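Local coordinates for protein pantothenate synthetase (Francisella tularensis subsp. tularensis, PDB 3N8H) that probably catalyses the ATP-dependent condensation of (R)-pantoate with beta-alanine to pantothenate, by way of a pantoyl-adenylate intermediate, at residues N203-I208 against T227-Q232; S215-L220 against I234-N239; R240-F245 against I253-K258. All coordinates share one frame; numbering follows the deposited sequence. Where two conformers were deposited one is given.

Contact 1 (N203-I208 against T227-Q232)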
# COMPACT_ATOMS: atom_id res chain seq x y z
N ASN A 203 0.98 35.12 -17.07
CA ASN A 203 2.24 35.89 -17.14
C ASN A 203 2.27 37.10 -16.20
O ASN A 203 3.30 37.38 -15.58
CB ASN A 203 2.55 36.32 -18.58
CG ASN A 203 2.91 35.14 -19.50
OD1 ASN A 203 3.46 34.11 -19.06
ND2 ASN A 203 2.63 35.29 -20.79
N LYS A 204 1.16 37.82 -16.09
CA LYS A 204 1.03 38.91 -15.13
C LYS A 204 1.24 38.45 -13.68
O LYS A 204 1.88 39.14 -12.90
CB LYS A 204 -0.32 39.63 -15.25
CG LYS A 204 -0.42 40.55 -16.45
CD LYS A 204 -1.79 41.25 -16.52
CE LYS A 204 -2.91 40.26 -16.80
NZ LYS A 204 -4.19 40.93 -17.14
N ILE A 205 0.68 37.31 -13.33
CA ILE A 205 0.89 36.74 -12.00
C ILE A 205 2.40 36.60 -11.73
O ILE A 205 2.89 36.95 -10.65
CB ILE A 205 0.21 35.36 -11.85
CG1 ILE A 205 -1.32 35.49 -11.83
CG2 ILE A 205 0.71 34.63 -10.59
CD1 ILE A 205 -2.04 34.15 -11.80
N TYR A 206 3.14 36.08 -12.72
CA TYR A 206 4.56 35.83 -12.53
C TYR A 206 5.44 37.08 -12.63
O TYR A 206 6.57 37.10 -12.14
CB TYR A 206 5.04 34.67 -13.40
CG TYR A 206 4.73 33.39 -12.70
CD1 TYR A 206 5.70 32.72 -11.96
CD2 TYR A 206 3.43 32.89 -12.69
CE1 TYR A 206 5.39 31.55 -11.27
CE2 TYR A 206 3.12 31.75 -11.99
CZ TYR A 206 4.10 31.09 -11.28
OH TYR A 206 3.76 29.95 -10.60
N GLU A 207 4.89 38.13 -13.24
CA GLU A 207 5.57 39.41 -13.28
C GLU A 207 5.48 39.99 -11.87
O GLU A 207 6.41 40.62 -11.39
CB GLU A 207 4.86 40.32 -14.28
CG GLU A 207 5.61 41.59 -14.64
CD GLU A 207 4.93 42.36 -15.78
OE1 GLU A 207 4.68 43.58 -15.61
OE2 GLU A 207 4.64 41.75 -16.83
N ILE A 208 4.36 39.73 -11.22
CA ILE A 208 4.13 40.16 -9.84
C ILE A 208 5.01 39.37 -8.88
O ILE A 208 5.66 39.94 -8.00
CB ILE A 208 2.65 39.98 -9.47
CG1 ILE A 208 1.78 40.98 -10.26
CG2 ILE A 208 2.43 40.11 -7.97
CD1 ILE A 208 0.30 40.75 -10.11
N THR A 227 -5.51 40.24 -11.10
CA THR A 227 -5.22 39.93 -12.49
C THR A 227 -6.39 39.19 -13.10
O THR A 227 -6.45 39.01 -14.32
CB THR A 227 -3.99 39.01 -12.62
OG1 THR A 227 -4.33 37.70 -12.14
CG2 THR A 227 -2.80 39.57 -11.82
N GLY A 228 -7.31 38.73 -12.25
CA GLY A 228 -8.41 37.91 -12.71
C GLY A 228 -8.27 36.44 -12.37
O GLY A 228 -9.21 35.67 -12.49
N ALA A 229 -7.06 36.05 -11.95
CA ALA A 229 -6.85 34.73 -11.38
C ALA A 229 -7.54 34.65 -10.00
O ALA A 229 -7.84 35.68 -9.40
CB ALA A 229 -5.37 34.47 -11.25
N LYS A 230 -7.78 33.43 -9.50
CA LYS A 230 -8.27 33.25 -8.11
C LYS A 230 -7.31 32.42 -7.30
O LYS A 230 -7.13 31.22 -7.53
CB LYS A 230 -9.68 32.65 -8.04
CG LYS A 230 -10.78 33.70 -8.20
CD LYS A 230 -12.07 33.12 -8.79
CE LYS A 230 -13.12 34.22 -8.97
NZ LYS A 230 -13.84 34.12 -10.28
N LEU A 231 -6.68 33.07 -6.34
CA LEU A 231 -5.68 32.42 -5.52
C LEU A 231 -6.37 31.38 -4.61
O LEU A 231 -7.36 31.68 -3.96
CB LEU A 231 -4.91 33.49 -4.75
CG LEU A 231 -3.55 33.23 -4.10
CD1 LEU A 231 -3.71 32.40 -2.85
CD2 LEU A 231 -2.55 32.59 -5.06
N GLN A 232 -5.87 30.15 -4.62
CA GLN A 232 -6.30 29.12 -3.68
C GLN A 232 -5.58 29.25 -2.34
O GLN A 232 -6.21 29.32 -1.27
CB GLN A 232 -6.05 27.72 -4.26
CG GLN A 232 -6.92 27.36 -5.45
CD GLN A 232 -8.08 26.44 -5.08
OE1 GLN A 232 -7.88 25.23 -4.90
NE2 GLN A 232 -9.29 27.00 -4.97

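Contact 2 (S215-L220 against I234-N239)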
# COMPACT_ATOMS: atom_id res chain seq x y z
N SER A 215 6.98 39.48 1.97
CA SER A 215 6.91 39.89 3.38
C SER A 215 5.45 40.10 3.80
O SER A 215 5.14 40.19 4.98
CB SER A 215 7.67 41.19 3.59
OG SER A 215 7.10 42.24 2.82
N ASN A 216 4.57 40.19 2.81
CA ASN A 216 3.16 40.42 3.08
C ASN A 216 2.30 39.64 2.08
O ASN A 216 1.97 40.14 1.00
CB ASN A 216 2.83 41.91 3.03
CG ASN A 216 1.40 42.19 3.42
OD1 ASN A 216 0.58 41.29 3.54
ND2 ASN A 216 1.09 43.46 3.63
N LEU A 217 1.92 38.42 2.46
CA LEU A 217 1.17 37.55 1.56
C LEU A 217 -0.26 38.05 1.32
O LEU A 217 -0.85 37.79 0.28
CB LEU A 217 1.17 36.13 2.08
CG LEU A 217 2.57 35.57 2.34
CD1 LEU A 217 2.49 34.17 2.91
CD2 LEU A 217 3.42 35.59 1.06
N GLU A 218 -0.78 38.82 2.26
CA GLU A 218 -2.09 39.43 2.13
C GLU A 218 -2.17 40.38 0.94
O GLU A 218 -3.08 40.30 0.11
CB GLU A 218 -2.42 40.18 3.41
CG GLU A 218 -3.82 39.94 3.96
CD GLU A 218 -4.76 41.07 3.64
OE1 GLU A 218 -5.36 41.64 4.59
OE2 GLU A 218 -4.89 41.42 2.45
N GLU A 219 -1.24 41.32 0.87
CA GLU A 219 -1.20 42.27 -0.24
C GLU A 219 -0.84 41.54 -1.54
O GLU A 219 -1.30 41.93 -2.62
CB GLU A 219 -0.18 43.38 0.02
CG GLU A 219 -0.63 44.39 1.05
CD GLU A 219 0.42 45.46 1.30
OE1 GLU A 219 1.53 45.33 0.73
OE2 GLU A 219 0.14 46.41 2.07
N LEU A 220 -0.04 40.48 -1.44
CA LEU A 220 0.39 39.74 -2.62
C LEU A 220 -0.81 38.97 -3.17
O LEU A 220 -0.97 38.84 -4.38
CB LEU A 220 1.55 38.80 -2.28
CG LEU A 220 2.04 37.82 -3.36
CD1 LEU A 220 2.28 38.56 -4.68
CD2 LEU A 220 3.33 37.10 -2.92
N ILE A 234 -1.48 30.68 -0.64
CA ILE A 234 -0.07 31.00 -0.75
C ILE A 234 0.51 30.93 0.66
O ILE A 234 -0.08 31.46 1.62
CB ILE A 234 0.20 32.39 -1.41
CG1 ILE A 234 1.69 32.58 -1.69
CG2 ILE A 234 -0.38 33.54 -0.55
CD1 ILE A 234 1.97 33.73 -2.67
N GLN A 235 1.62 30.23 0.80
CA GLN A 235 2.19 30.00 2.12
C GLN A 235 3.70 29.85 2.07
O GLN A 235 4.27 29.40 1.06
CB GLN A 235 1.61 28.72 2.73
CG GLN A 235 0.14 28.81 3.08
CD GLN A 235 -0.19 28.13 4.39
OE1 GLN A 235 0.64 27.43 4.98
NE2 GLN A 235 -1.42 28.32 4.85
N LYS A 236 4.35 30.24 3.16
CA LYS A 236 5.75 29.91 3.36
C LYS A 236 5.85 28.64 4.19
O LYS A 236 5.34 28.58 5.30
CB LYS A 236 6.49 31.04 4.08
CG LYS A 236 6.39 32.37 3.38
CD LYS A 236 7.05 33.47 4.20
CE LYS A 236 6.66 34.83 3.68
NZ LYS A 236 7.30 35.93 4.49
N LEU A 237 6.50 27.63 3.63
CA LEU A 237 6.82 26.44 4.40
C LEU A 237 8.33 26.35 4.43
O LEU A 237 8.97 26.22 3.38
CB LEU A 237 6.22 25.19 3.75
CG LEU A 237 5.92 23.93 4.58
CD1 LEU A 237 6.41 22.67 3.86
CD2 LEU A 237 6.46 24.00 6.01
N ASN A 238 8.91 26.43 5.62
CA ASN A 238 10.36 26.49 5.74
C ASN A 238 10.89 27.72 5.00
O ASN A 238 10.51 28.85 5.34
CB ASN A 238 10.99 25.20 5.21
CG ASN A 238 10.85 24.06 6.19
OD1 ASN A 238 11.59 23.98 7.16
ND2 ASN A 238 9.88 23.18 5.94
N ASN A 239 11.75 27.54 4.01
CA ASN A 239 12.22 28.70 3.26
C ASN A 239 11.71 28.73 1.82
O ASN A 239 12.31 29.35 0.94
CB ASN A 239 13.75 28.82 3.32
CG ASN A 239 14.45 27.51 3.06
OD1 ASN A 239 14.06 26.74 2.18
ND2 ASN A 239 15.52 27.25 3.83

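Contact 3 (R240-F245 against I253-K258)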
# COMPACT_ATOMS: atom_id res chain seq x y z
N ARG A 240 10.57 28.07 1.59
CA ARG A 240 9.96 28.06 0.26
C ARG A 240 8.62 28.75 0.30
O ARG A 240 7.96 28.80 1.34
CB ARG A 240 9.79 26.62 -0.25
CG ARG A 240 11.09 25.81 -0.20
CD ARG A 240 10.93 24.44 -0.83
NE ARG A 240 10.82 24.54 -2.28
CZ ARG A 240 11.85 24.55 -3.11
NH1 ARG A 240 13.10 24.47 -2.66
NH2 ARG A 240 11.64 24.65 -4.40
N ILE A 241 8.23 29.31 -0.83
CA ILE A 241 6.86 29.72 -1.06
C ILE A 241 6.12 28.63 -1.84
O ILE A 241 6.61 28.15 -2.87
CB ILE A 241 6.80 31.00 -1.89
CG1 ILE A 241 7.57 32.13 -1.21
CG2 ILE A 241 5.35 31.40 -2.16
CD1 ILE A 241 7.04 32.50 0.18
N PHE A 242 4.94 28.27 -1.33
CA PHE A 242 4.00 27.38 -2.00
C PHE A 242 2.72 28.13 -2.38
O PHE A 242 2.17 28.87 -1.58
CB PHE A 242 3.60 26.23 -1.07
CG PHE A 242 4.70 25.25 -0.83
CD1 PHE A 242 4.68 23.99 -1.42
CD2 PHE A 242 5.78 25.59 -0.03
CE1 PHE A 242 5.70 23.09 -1.20
CE2 PHE A 242 6.81 24.69 0.21
CZ PHE A 242 6.76 23.44 -0.38
N LEU A 243 2.25 27.92 -3.60
CA LEU A 243 0.97 28.51 -4.01
C LEU A 243 0.24 27.66 -5.04
O LEU A 243 0.82 26.75 -5.66
CB LEU A 243 1.14 29.94 -4.55
CG LEU A 243 1.69 30.10 -5.96
CD1 LEU A 243 1.09 31.34 -6.58
CD2 LEU A 243 3.19 30.22 -5.90
N ALA A 244 -1.05 27.97 -5.20
CA ALA A 244 -1.92 27.35 -6.18
C ALA A 244 -2.99 28.38 -6.48
O ALA A 244 -3.40 29.15 -5.58
CB ALA A 244 -2.58 26.08 -5.61
N PHE A 245 -3.44 28.40 -7.72
CA PHE A 245 -4.46 29.36 -8.14
C PHE A 245 -5.22 28.82 -9.34
O PHE A 245 -4.73 27.91 -10.02
CB PHE A 245 -3.82 30.69 -8.52
CG PHE A 245 -2.77 30.57 -9.59
CD1 PHE A 245 -3.11 30.71 -10.93
CD2 PHE A 245 -1.44 30.31 -9.25
CE1 PHE A 245 -2.15 30.59 -11.92
CE2 PHE A 245 -0.47 30.18 -10.24
CZ PHE A 245 -0.82 30.33 -11.58
N ILE A 253 -0.25 25.09 -9.91
CA ILE A 253 0.49 25.18 -8.65
C ILE A 253 1.94 25.48 -8.94
O ILE A 253 2.43 25.29 -10.07
CB ILE A 253 0.39 23.87 -7.79
CG1 ILE A 253 1.44 22.81 -8.20
CG2 ILE A 253 -1.02 23.30 -7.83
CD1 ILE A 253 1.37 21.51 -7.40
N ASP A 254 2.62 25.95 -7.90
CA ASP A 254 4.04 26.25 -7.97
C ASP A 254 4.68 26.24 -6.56
O ASP A 254 4.01 26.42 -5.54
CB ASP A 254 4.24 27.61 -8.66
CG ASP A 254 5.65 27.80 -9.19
OD1 ASP A 254 6.50 26.85 -9.05
OD2 ASP A 254 5.93 28.89 -9.72
N ASN A 255 5.98 26.03 -6.50
CA ASN A 255 6.72 26.32 -5.29
C ASN A 255 8.14 26.70 -5.70
O ASN A 255 8.64 26.25 -6.73
CB ASN A 255 6.70 25.12 -4.34
CG ASN A 255 7.66 24.08 -4.75
OD1 ASN A 255 8.85 24.13 -4.38
ND2 ASN A 255 7.20 23.17 -5.59
N PHE A 256 8.76 27.57 -4.92
CA PHE A 256 10.14 28.01 -5.17
C PHE A 256 10.73 28.54 -3.87
O PHE A 256 9.99 28.84 -2.93
CB PHE A 256 10.17 29.11 -6.26
CG PHE A 256 9.02 30.10 -6.16
CD1 PHE A 256 9.02 31.09 -5.18
CD2 PHE A 256 7.93 30.04 -7.03
CE1 PHE A 256 7.97 32.01 -5.08
CE2 PHE A 256 6.87 30.95 -6.93
CZ PHE A 256 6.89 31.94 -5.94
N LEU A 257 12.06 28.63 -3.80
CA LEU A 257 12.73 29.25 -2.65
C LEU A 257 12.31 30.71 -2.52
O LEU A 257 12.20 31.41 -3.51
CB LEU A 257 14.24 29.19 -2.84
CG LEU A 257 14.88 27.80 -2.80
CD1 LEU A 257 16.33 27.86 -3.25
CD2 LEU A 257 14.78 27.22 -1.40
N LYS A 258 12.06 31.16 -1.29
CA LYS A 258 11.64 32.54 -1.04
C LYS A 258 12.71 33.54 -1.48
O LYS A 258 12.39 34.59 -2.03
CB LYS A 258 11.27 32.73 0.44
CG LYS A 258 10.85 34.16 0.84
CD LYS A 258 12.05 35.02 1.23
CE LYS A 258 11.63 36.34 1.87
NZ LYS A 258 10.94 36.14 3.18

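Contact 1 (N203-I208 against T227-Q232)
The ST turn of Thr227, which links the end of helix 217-225 to strand 230-237, rests on helix 196-210 through Lys204, Ile205 and Ile208. Thr227 meets all three of these residues, whose spacing along the sequence brings them to one side of the helix. Its methyl is the apolar arm: CG2 and the CD1 of Ile208 reach toward each other tip to tip, 3.7 Å apart. OG1 sits between the backbone N and the carbonyl carbon (chi1 71°), and from there it accepts a nearly straight bond from Ala229 N at 3.2 Å, 168° at the hydrogen. The same oxygen is also hydrogen-bonded to Ile224 O in the last part of the preceding helix, so two backbone partners fix its rotation. Ile205 crosses the Thr227 side chain at about a right angle, and its CG1 lies 3.7 Å from OG1.

Gly228, with positive phi, is the first residue to leave the helical conformation, and the chain then turns into the edge strand of the three-stranded antiparallel sheet of the C-terminal part of the protein. The connection between helix 217-225 and strand 230-237 thus packs on the earlier helix 196-210. Beyond the glycine, Ala229 directs its methyl at the helix, toward the tip of Ile205. Ile205 CD1 and Ala229 CB touch, but Ile205 was modelled in two conformers, and how tightly they meet is doubtful. Ile205 also touches Phe245 and Ile247 of the middle strand, which carries this packing from the turn onto the sheet. Lys204 lies at the outer margin: its CB is 4.2 Å from Thr227 CG2, while the chain, bent at chi3 (-67°), leaves NZ 4.1 Å from Thr227 O. Its amino group has a long, weak ion pair with Glu200.

Contact 2 (S215-L220 against I234-N239)
Leu217, in the first turn of helix 217-225, faces Ile234 of strand 230-237 with 7.1 Å between their CA atoms, and no hydrogen bond joins the two backbones. The gap is filled by branched aliphatic side chains. Ile234 uses both of its branches: CG2 lies 4.0 Å from Leu217 CB, whereas CG1, placed anti to the backbone N (chi1 -171°), carries CD1 to within 3.6 Å of Leu220 CD2. That second approach is made with the two side chains crossing at about a right angle, and it holds for one of the two conformers deposited for Leu220. Ile234 also packs on Ile241 and Leu243 of the neighbouring strand. Leu217 in turn spreads its methyls along the strand. CD1 comes to 4.0 Å from Ile234 O and lies near the backbone of Gln235, and CD2 meets the aliphatic part of Lys236, 4.2 Å from its CE. Lys236 is extended beyond CG, so its amino group arrives beside the segment leading into the helix, with NZ 4.1 Å from Ser215 CA; there it makes a weak hydrogen bond to Phe214 O.

The start of the helix is capped by its own segment: Asn216, at the N-cap, accepts through OD1 from Glu219 N at 3.2 Å, the donor standing well above the carbonyl plane (69° out of it). The whole is a helix laid by leucines over one face of an antiparallel sheet, as in two-layer alpha/beta packing, here at the protein surface.

Contact 3 (R240-F245 against I253-K258)
Phe256 stands beside Ile241 and Leu243 on one face of the sheet, and these three make the apolar centre of the contact. Ile241 CB comes to 3.5 Å from Phe256 CE1, with both of its branches close to the same part of the ring; Leu243 CD2 meets the ring obliquely, 3.9 Å from CE2. Over one face of the ring lies the carbonyl oxygen of Ile241. Pro262 also touches Phe256.

On the other face of the sheet the neighbours are Phe242 with Asn255 and Ala244 with Ile253. Phe242 and Asn255 lie side by side and point the same way. Asn255 CB sits over the phenyl face, 3.9 Å from its centroid and 19° off the normal, a CH-pi contact. Farther along, the methyl of Ala244 is 3.9 Å from Ile253 CG2.

The frame is a beta hairpin, the antiparallel strands 240-247 and 250-257. In this part Ile241 with Phe256 and Leu243 with Asp254 are the hydrogen-bonded pairs, each joined by two reciprocal backbone N-H to O hydrogen bonds. Non-hydrogen-bonded pairs alternate with them. Asp254 OD2, on the Phe256 face, has a salt bridge to Arg180 and a hydrogen bond to Tyr206 OH.

Where strand 240-247 begins and strand 250-257 ends, the contact turns polar. Arg240, bent at chi3, donates two hydrogen bonds side-on to Asn255 OD1, from NE at 2.9 Å and NH2 at 2.8 Å, both bent, near 141° at the hydrogen. The oxygen lies near the guanidinium plane, although the amide itself is turned 59° from that plane. One guanidinium face covers the backbone between Phe256 and Leu257, and NH1 is 3.5 Å from Leu257 CD2. Arg240 NH2 also forms a salt bridge with Glu151, a predicted ATP-binding residue whose carbonyl O accepts from Asn255 ND2.

Contact 1 sets helix 196-210 against the turn entering strand 230-237, contact 2 helix 217-225 against its later half, their centres about 15 Å apart. Contact 3 adds the sheet's other two strands, its centre about 9 Å from that of contact 2 and about 13 Å from that of contact 1. Backbone hydrogen bonds link them: Gln235 O to Phe242 N, 2.7 Å, and Gln232 N to Ala244 O, 2.8 Å. Tyr206 OH of helix 196-210 is hydrogen-bonded to Asp254 OD2, at 2.6 Å. Contacts 1 and 2 lie away from the ligand pockets and active site; in contact 3 the Ile253 side chain is about 6 Å from bound proline and that of Asp254 about 8 Å from AMP.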